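Local coordinates for Non-structural protein 3 (Porcine deltacoronavirus, PDB 6LN0) that probably binds ADP-ribose through its macro domain and cleaves the viral polyprotein through its papain-like protease domain, at residues T73-F76 / G82-C85; S29-P34 / R47-L52; P55-Y60 / A84-V89. All blocks are in the same frame, centred on the assembly; numbering follows the deposited sequence.

In the fold
All three contacts lie in the macro domain at one end of a long, multidomain chain, with centres 7 to 9 Å apart and each about 50 Å from the centre of the chain. They fill one corner of the six-stranded mixed sheet. Contact 2 comes first along the chain, setting helix 44-53 against strand 29-34. Helix 55-64 follows and is held by contact 3 to strand 83-89, the sheet neighbour of 29-34. Contact 1 joins that same strand to the edge strand 71-74, and it shares Ala84 and Cys85 with contact 3. Two consecutive helices and three adjacent strands are thus packed together as one corner of the domain.

Contact 1 of 3, residues T73-F76 / G82-C85; sequences TDSF and GVAC
Ser75 OG and Val83 O lie just 2.4 Å apart, too close for the exact length of this hydrogen bond to be trusted, although its direction is clear: the serine hydroxyl gives its proton to the backbone carbonyl. It is the one hydrogen bond that bridges 73-76 and 82-85. With chi1 at 51°, OG is tucked between the backbone N and carbonyl carbon of Ser75 and turned toward strand 83-89. The same side chains also touch through carbon, Ser75 CB lying 3.6 Å from Val83 CG1. Two residues away on each strand, Cys85 CB lies 3.0 Å from Thr73 O, an oxygen that is bonded to the backbone of Ile86. Within 73-76, Asp74 makes an Asx turn: its OD1 accepts from Phe76 N at 2.8 Å with its anti lone pair, the one away from OD2. OD2 in turn forms a salt bridge with Lys79 in the connecting loop of the beta hairpin. If the serine bond is real at a more ordinary length, the chemistry implies that a side-chain hydroxyl helps to join the two arms of the hairpin, beyond the backbone bond of Thr73 to Ile86.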
loop_
_atom_site.group_PDB
_atom_site.type_symbol
_atom_site.label_atom_id
_atom_site.label_comp_id
_atom_site.label_asym_id
_atom_site.label_seq_id
_atom_site.Cartn_x
_atom_site.Cartn_y
_atom_site.Cartn_z
ATOM N N THR A 73 -34.530 -5.010 -36.188
ATOM C CA THR A 73 -34.694 -5.181 -37.606
ATOM C C THR A 73 -33.719 -6.245 -38.076
ATOM O O THR A 73 -32.640 -6.414 -37.493
ATOM C CB THR A 73 -34.452 -3.828 -38.283
ATOM O OG1 THR A 73 -35.647 -3.046 -38.198
ATOM C CG2 THR A 73 -34.101 -3.974 -39.677
ATOM N N ASP A 74 -34.118 -6.990 -39.104
ATOM C CA ASP A 74 -33.197 -7.878 -39.787
ATOM C C ASP A 74 -32.056 -7.059 -40.387
ATOM O O ASP A 74 -32.147 -5.849 -40.536
ATOM C CB ASP A 74 -33.953 -8.660 -40.867
ATOM C CG ASP A 74 -33.166 -9.823 -41.421
ATOM O OD1 ASP A 74 -32.187 -9.587 -42.149
ATOM O OD2 ASP A 74 -33.534 -10.985 -41.155
ATOM N N SER A 75 -30.958 -7.722 -40.728
ATOM C CA SER A 75 -29.813 -6.999 -41.278
ATOM C C SER A 75 -29.781 -6.943 -42.804
ATOM O O SER A 75 -28.838 -6.366 -43.361
ATOM C CB SER A 75 -28.531 -7.626 -40.780
ATOM O OG SER A 75 -28.594 -9.012 -41.014
ATOM N N PHE A 76 -30.753 -7.552 -43.492
ATOM C CA PHE A 76 -30.856 -7.475 -44.942
ATOM C C PHE A 76 -29.526 -7.740 -45.636
ATOM O O PHE A 76 -28.940 -8.812 -45.460
ATOM C CB PHE A 76 -31.420 -6.119 -45.355
ATOM C CG PHE A 76 -32.842 -5.902 -44.921
ATOM C CD1 PHE A 76 -33.135 -5.543 -43.621
ATOM C CD2 PHE A 76 -33.893 -6.076 -45.814
ATOM C CE1 PHE A 76 -34.436 -5.352 -43.215
ATOM C CE2 PHE A 76 -35.205 -5.873 -45.420
ATOM C CZ PHE A 76 -35.481 -5.521 -44.110
ATOM N N GLY A 82 -21.907 -10.779 -41.456
ATOM C CA GLY A 82 -21.964 -11.329 -40.113
ATOM C C GLY A 82 -22.887 -10.596 -39.160
ATOM O O GLY A 82 -22.842 -10.868 -37.957
ATOM N N VAL A 83 -23.711 -9.675 -39.657
ATOM C CA VAL A 83 -24.638 -8.904 -38.839
ATOM C C VAL A 83 -25.955 -9.670 -38.771
ATOM O O VAL A 83 -26.656 -9.810 -39.780
ATOM C CB VAL A 83 -24.842 -7.494 -39.405
ATOM C CG1 VAL A 83 -25.813 -6.716 -38.552
ATOM C CG2 VAL A 83 -23.524 -6.774 -39.491
ATOM N N ALA A 84 -26.291 -10.173 -37.574
ATOM C CA ALA A 84 -27.525 -10.931 -37.420
ATOM C C ALA A 84 -28.737 -10.022 -37.477
ATOM O O ALA A 84 -29.778 -10.409 -38.013
ATOM C CB ALA A 84 -27.521 -11.716 -36.110
ATOM N N CYS A 85 -28.630 -8.818 -36.921
ATOM C CA CYS A 85 -29.752 -7.891 -36.938
ATOM C C CYS A 85 -29.254 -6.494 -36.587
ATOM O O CYS A 85 -28.096 -6.297 -36.209
ATOM C CB CYS A 85 -30.844 -8.342 -35.974
ATOM S SG CYS A 85 -30.243 -8.442 -34.277
#

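Contact 2 of 3, residues S29-P34 / R47-L52; sequences SVLVNP and RAIAKL
Ile49 is the residue that helix 47-52 sends into strand 29-34, and Leu31 and Asn33 receive it. Leu31 and Ile49 meet tip to tip, Leu31 CD2 lying equally close, at 3.8 Å, to Ile49 CG2 and CG1; CG2 is the branch anti to the backbone N (chi1 -66° for the CG1 branch). CD1 at the end of the longer branch goes on to the strand backbone at Val32 O, 3.4 Å away, and brushes the ring of Pro34. Asn33 and Ile49 cross obliquely: the amide ND2 comes within 3.5 Å of Ile49 CB, and Asn33 CB lies 3.7 Å from Ile49 CD1. This is van der Waals contact, the polar need of ND2 being met by a hydrogen bond to Asn41 OD1, which also ties the amide to the loop before the helix. Leu31 and Asn33, alternate residues of the strand, both face the helix, whereas Val32 turns from it. The helix segment runs at 127° to the strand, 8.8 Å between axes at closest approach. Strand 29-34 lies between strands 117-120 and 83-89 in the sheet; helix 44-53 packs over this part of it, with Leu21 also against Ile49 and helix 55-64 alongside, where Ala50 and Asn33 meet Tyr57.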
loop_
_atom_site.group_PDB
_atom_site.type_symbol
_atom_site.label_atom_id
_atom_site.label_comp_id
_atom_site.label_asym_id
_atom_site.label_seq_id
_atom_site.Cartn_x
_atom_site.Cartn_y
_atom_site.Cartn_z
ATOM N N SER A 29 -23.678 -10.547 -35.161
ATOM C CA SER A 29 -23.650 -9.447 -34.221
ATOM C C SER A 29 -24.957 -8.677 -34.245
ATOM O O SER A 29 -25.706 -8.695 -35.221
ATOM C CB SER A 29 -22.490 -8.507 -34.546
ATOM O OG SER A 29 -21.276 -9.223 -34.723
ATOM N N VAL A 30 -25.226 -7.998 -33.138
ATOM C CA VAL A 30 -26.265 -6.984 -33.091
ATOM C C VAL A 30 -25.581 -5.664 -33.388
ATOM O O VAL A 30 -24.762 -5.189 -32.600
ATOM C CB VAL A 30 -26.971 -6.950 -31.738
ATOM C CG1 VAL A 30 -27.898 -5.727 -31.661
ATOM C CG2 VAL A 30 -27.742 -8.236 -31.540
ATOM N N LEU A 31 -25.895 -5.087 -34.540
ATOM C CA LEU A 31 -25.331 -3.807 -34.928
ATOM C C LEU A 31 -26.289 -2.725 -34.476
ATOM O O LEU A 31 -27.449 -2.714 -34.904
ATOM C CB LEU A 31 -25.114 -3.759 -36.436
ATOM C CG LEU A 31 -24.612 -2.457 -37.030
ATOM C CD1 LEU A 31 -23.172 -2.207 -36.599
ATOM C CD2 LEU A 31 -24.718 -2.522 -38.547
ATOM N N VAL A 32 -25.818 -1.828 -33.605
ATOM C CA VAL A 32 -26.656 -0.745 -33.102
ATOM C C VAL A 32 -26.621 0.430 -34.071
ATOM O O VAL A 32 -25.555 0.835 -34.549
ATOM C CB VAL A 32 -26.224 -0.293 -31.693
ATOM C CG1 VAL A 32 -27.182 0.759 -31.209
ATOM C CG2 VAL A 32 -26.207 -1.455 -30.708
ATOM N N ASN A 33 -27.790 1.002 -34.326
ATOM C CA ASN A 33 -27.957 2.120 -35.255
ATOM C C ASN A 33 -28.471 3.327 -34.488
ATOM O O ASN A 33 -29.640 3.333 -34.055
ATOM C CB ASN A 33 -28.925 1.748 -36.382
ATOM C CG ASN A 33 -29.139 2.882 -37.395
ATOM O OD1 ASN A 33 -29.560 3.999 -37.049
ATOM N ND2 ASN A 33 -28.872 2.581 -38.664
ATOM N N PRO A 34 -27.674 4.362 -34.300
ATOM C CA PRO A 34 -28.139 5.544 -33.564
ATOM C C PRO A 34 -28.936 6.453 -34.490
ATOM O O PRO A 34 -28.384 7.089 -35.393
ATOM C CB PRO A 34 -26.829 6.193 -33.088
ATOM C CG PRO A 34 -25.742 5.188 -33.379
ATOM C CD PRO A 34 -26.240 4.445 -34.592
ATOM N N ARG A 47 -26.504 6.561 -41.505
ATOM C CA ARG A 47 -26.462 6.452 -42.957
ATOM C C ARG A 47 -25.408 5.452 -43.412
ATOM O O ARG A 47 -25.543 4.884 -44.500
ATOM C CB ARG A 47 -26.205 7.818 -43.598
ATOM C CG ARG A 47 -26.612 7.913 -45.064
ATOM C CD ARG A 47 -25.405 8.069 -45.986
ATOM N NE ARG A 47 -25.790 8.541 -47.319
ATOM C CZ ARG A 47 -26.004 9.822 -47.624
ATOM N NH1 ARG A 47 -25.859 10.746 -46.687
ATOM N NH2 ARG A 47 -26.359 10.183 -48.859
ATOM N N ALA A 48 -24.365 5.217 -42.614
ATOM C CA ALA A 48 -23.370 4.227 -43.014
ATOM C C ALA A 48 -23.909 2.813 -42.860
ATOM O O ALA A 48 -23.459 1.891 -43.554
ATOM C CB ALA A 48 -22.091 4.403 -42.201
ATOM N N ILE A 49 -24.862 2.628 -41.947
ATOM C CA ILE A 49 -25.502 1.331 -41.778
ATOM C C ILE A 49 -26.533 1.122 -42.874
ATOM O O ILE A 49 -26.621 0.042 -43.467
ATOM C CB ILE A 49 -26.134 1.229 -40.370
ATOM C CG1 ILE A 49 -25.053 1.230 -39.289
ATOM C CG2 ILE A 49 -26.987 -0.033 -40.246
ATOM C CD1 ILE A 49 -25.577 1.545 -37.863
ATOM N N ALA A 50 -27.315 2.163 -43.151
ATOM C CA ALA A 50 -28.330 2.108 -44.190
ATOM C C ALA A 50 -27.731 1.738 -45.542
ATOM O O ALA A 50 -28.286 0.899 -46.263
ATOM C CB ALA A 50 -29.063 3.447 -44.266
ATOM N N LYS A 51 -26.596 2.334 -45.910
ATOM C CA LYS A 51 -25.978 1.963 -47.180
ATOM C C LYS A 51 -25.087 0.740 -47.045
ATOM O O LYS A 51 -24.071 0.616 -47.742
ATOM C CB LYS A 51 -25.235 3.157 -47.799
ATOM C CG LYS A 51 -24.032 3.672 -47.055
ATOM C CD LYS A 51 -23.040 4.327 -48.012
ATOM C CE LYS A 51 -22.394 3.285 -48.909
ATOM N NZ LYS A 51 -22.029 2.037 -48.166
ATOM N N LEU A 52 -25.453 -0.154 -46.145
ATOM C CA LEU A 52 -24.745 -1.401 -45.933
ATOM C C LEU A 52 -25.776 -2.516 -45.887
ATOM O O LEU A 52 -25.509 -3.660 -46.273
ATOM C CB LEU A 52 -23.940 -1.350 -44.636
ATOM C CG LEU A 52 -22.418 -1.480 -44.701
ATOM C CD1 LEU A 52 -21.848 -1.740 -43.315
ATOM C CD2 LEU A 52 -22.005 -2.584 -45.646
#

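Contact 3 of 3, residues P55-Y60 / A84-V89; sequences PKYQEY and ACILHV
Tyr57 and His88 approach from opposite directions and meet rim to rim, neither ring lying over the face of the other. The two planes are turned only 16° apart, with ring centroids separated by 6.0 Å, almost like two plates laid end to end. Where the edges meet, Tyr57 OH and His88 NE2 are hydrogen-bonded at 2.9 Å, each close to the plane of the partner ring; either atom could be the donor. Tyr57 CG stands anti to the backbone N (chi1 162°), a torsion that swings the phenol off helix 55-60 and aims its hydroxyl at the strand. Ile86, two residues before His88 and on the same side of the strand, reaches the ring obliquely: its CD1 lies 3.7 Å from Tyr57 CE1, so the methyl touches the CD1-CE1 side of the phenol while the hydroxyl is bonded to His88. This is the three-layer alpha/beta/alpha sandwich of a macro domain, in which helix 55-64 packs on one side of the central sheet and Tyr57 spans the space between them. The backbones of the two segments remain well separated, the nearest CA atoms, those of Tyr57 and Ile86, being 10.0 Å apart. His88 is steadied from its other nitrogen, ND1 being hydrogen-bonded to Leu71 O on the neighbouring strand 71-74, which helps to fix the imidazole's rotation. Tyr57 is flanked in turn by Thr73 of that strand, by Asn33 and by Ala50 of helix 44-53.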
loop_
_atom_site.group_PDB
_atom_site.type_symbol
_atom_site.label_atom_id
_atom_site.label_comp_id
_atom_site.label_asym_id
_atom_site.label_seq_id
_atom_site.Cartn_x
_atom_site.Cartn_y
_atom_site.Cartn_z
ATOM N N PRO A 55 -31.265 -1.097 -49.930
ATOM C CA PRO A 55 -32.413 -0.207 -50.126
ATOM C C PRO A 55 -33.705 -0.790 -49.588
ATOM O O PRO A 55 -34.558 -0.049 -49.089
ATOM C CB PRO A 55 -32.462 -0.024 -51.647
ATOM C CG PRO A 55 -31.742 -1.194 -52.198
ATOM C CD PRO A 55 -30.727 -1.622 -51.197
ATOM N N LYS A 56 -33.874 -2.111 -49.682
ATOM C CA LYS A 56 -35.044 -2.723 -49.055
ATOM C C LYS A 56 -35.025 -2.502 -47.544
ATOM O O LYS A 56 -36.082 -2.343 -46.916
ATOM C CB LYS A 56 -35.119 -4.217 -49.401
ATOM C CG LYS A 56 -35.417 -4.522 -50.891
ATOM C CD LYS A 56 -36.931 -4.524 -51.190
ATOM C CE LYS A 56 -37.247 -4.688 -52.680
ATOM N NZ LYS A 56 -38.029 -3.533 -53.231
ATOM N N TYR A 57 -33.837 -2.444 -46.946
ATOM C CA TYR A 57 -33.752 -2.043 -45.541
ATOM C C TYR A 57 -34.370 -0.664 -45.332
ATOM O O TYR A 57 -35.228 -0.481 -44.457
ATOM C CB TYR A 57 -32.294 -2.084 -45.074
ATOM C CG TYR A 57 -32.019 -1.301 -43.812
ATOM C CD1 TYR A 57 -32.247 -1.860 -42.557
ATOM C CD2 TYR A 57 -31.523 -0.008 -43.868
ATOM C CE1 TYR A 57 -32.006 -1.145 -41.410
ATOM C CE2 TYR A 57 -31.279 0.716 -42.720
ATOM C CZ TYR A 57 -31.520 0.144 -41.501
ATOM O OH TYR A 57 -31.272 0.874 -40.371
ATOM N N GLN A 58 -33.990 0.311 -46.170
ATOM C CA GLN A 58 -34.502 1.668 -45.989
ATOM C C GLN A 58 -36.009 1.759 -46.216
ATOM O O GLN A 58 -36.684 2.569 -45.553
ATOM C CB GLN A 58 -33.770 2.644 -46.909
ATOM C CG GLN A 58 -34.162 4.101 -46.668
ATOM C CD GLN A 58 -34.024 4.492 -45.213
ATOM O OE1 GLN A 58 -32.927 4.425 -44.641
ATOM N NE2 GLN A 58 -35.140 4.892 -44.596
ATOM N N GLU A 59 -36.558 0.952 -47.139
ATOM C CA GLU A 59 -38.002 0.994 -47.380
ATOM C C GLU A 59 -38.774 0.453 -46.186
ATOM O O GLU A 59 -39.822 0.998 -45.813
ATOM C CB GLU A 59 -38.379 0.198 -48.641
ATOM C CG GLU A 59 -37.371 0.303 -49.776
ATOM C CD GLU A 59 -37.795 -0.408 -51.067
ATOM O OE1 GLU A 59 -37.370 0.053 -52.162
ATOM O OE2 GLU A 59 -38.521 -1.429 -50.994
ATOM N N TYR A 60 -38.288 -0.637 -45.583
ATOM C CA TYR A 60 -38.977 -1.167 -44.414
ATOM C C TYR A 60 -38.947 -0.160 -43.266
ATOM O O TYR A 60 -39.940 -0.002 -42.551
ATOM C CB TYR A 60 -38.378 -2.519 -43.998
ATOM C CG TYR A 60 -38.981 -3.008 -42.708
ATOM C CD1 TYR A 60 -40.333 -3.329 -42.630
ATOM C CD2 TYR A 60 -38.217 -3.082 -41.550
ATOM C CE1 TYR A 60 -40.901 -3.739 -41.443
ATOM C CE2 TYR A 60 -38.767 -3.497 -40.345
ATOM C CZ TYR A 60 -40.103 -3.827 -40.293
ATOM O OH TYR A 60 -40.638 -4.235 -39.087
ATOM N N ALA A 84 -26.291 -10.173 -37.574
ATOM C CA ALA A 84 -27.525 -10.931 -37.420
ATOM C C ALA A 84 -28.737 -10.022 -37.477
ATOM O O ALA A 84 -29.778 -10.409 -38.013
ATOM C CB ALA A 84 -27.521 -11.716 -36.110
ATOM N N CYS A 85 -28.630 -8.818 -36.921
ATOM C CA CYS A 85 -29.752 -7.891 -36.938
ATOM C C CYS A 85 -29.254 -6.494 -36.587
ATOM O O CYS A 85 -28.096 -6.297 -36.209
ATOM C CB CYS A 85 -30.844 -8.342 -35.974
ATOM S SG CYS A 85 -30.243 -8.442 -34.277
ATOM N N ILE A 86 -30.164 -5.526 -36.714
ATOM C CA ILE A 86 -29.890 -4.110 -36.514
ATOM C C ILE A 86 -30.852 -3.589 -35.460
ATOM O O ILE A 86 -32.063 -3.790 -35.568
ATOM C CB ILE A 86 -30.035 -3.314 -37.825
ATOM C CG1 ILE A 86 -28.915 -3.689 -38.790
ATOM C CG2 ILE A 86 -30.028 -1.804 -37.576
ATOM C CD1 ILE A 86 -29.209 -3.349 -40.245
ATOM N N LEU A 87 -30.317 -2.914 -34.454
ATOM C CA LEU A 87 -31.112 -2.389 -33.360
ATOM C C LEU A 87 -31.083 -0.868 -33.436
ATOM O O LEU A 87 -30.009 -0.278 -33.589
ATOM C CB LEU A 87 -30.561 -2.908 -32.023
ATOM C CG LEU A 87 -31.157 -2.480 -30.687
ATOM C CD1 LEU A 87 -32.648 -2.655 -30.672
ATOM C CD2 LEU A 87 -30.494 -3.270 -29.537
ATOM N N HIS A 88 -32.249 -0.242 -33.356
ATOM C CA HIS A 88 -32.378 1.197 -33.536
ATOM C C HIS A 88 -32.744 1.831 -32.211
ATOM O O HIS A 88 -33.723 1.421 -31.585
ATOM C CB HIS A 88 -33.460 1.563 -34.567
ATOM C CG HIS A 88 -33.253 0.938 -35.905
ATOM N ND1 HIS A 88 -33.474 -0.402 -36.140
ATOM C CD2 HIS A 88 -32.833 1.465 -37.082
ATOM C CE1 HIS A 88 -33.206 -0.671 -37.409
ATOM N NE2 HIS A 88 -32.807 0.441 -38.001
ATOM N N VAL A 89 -31.997 2.863 -31.822
ATOM C CA VAL A 89 -32.294 3.635 -30.625
ATOM C C VAL A 89 -32.042 5.112 -30.887
ATOM O O VAL A 89 -31.140 5.485 -31.643
ATOM C CB VAL A 89 -31.461 3.146 -29.436
ATOM C CG1 VAL A 89 -32.031 1.843 -28.954
ATOM C CG2 VAL A 89 -30.015 2.979 -29.866
#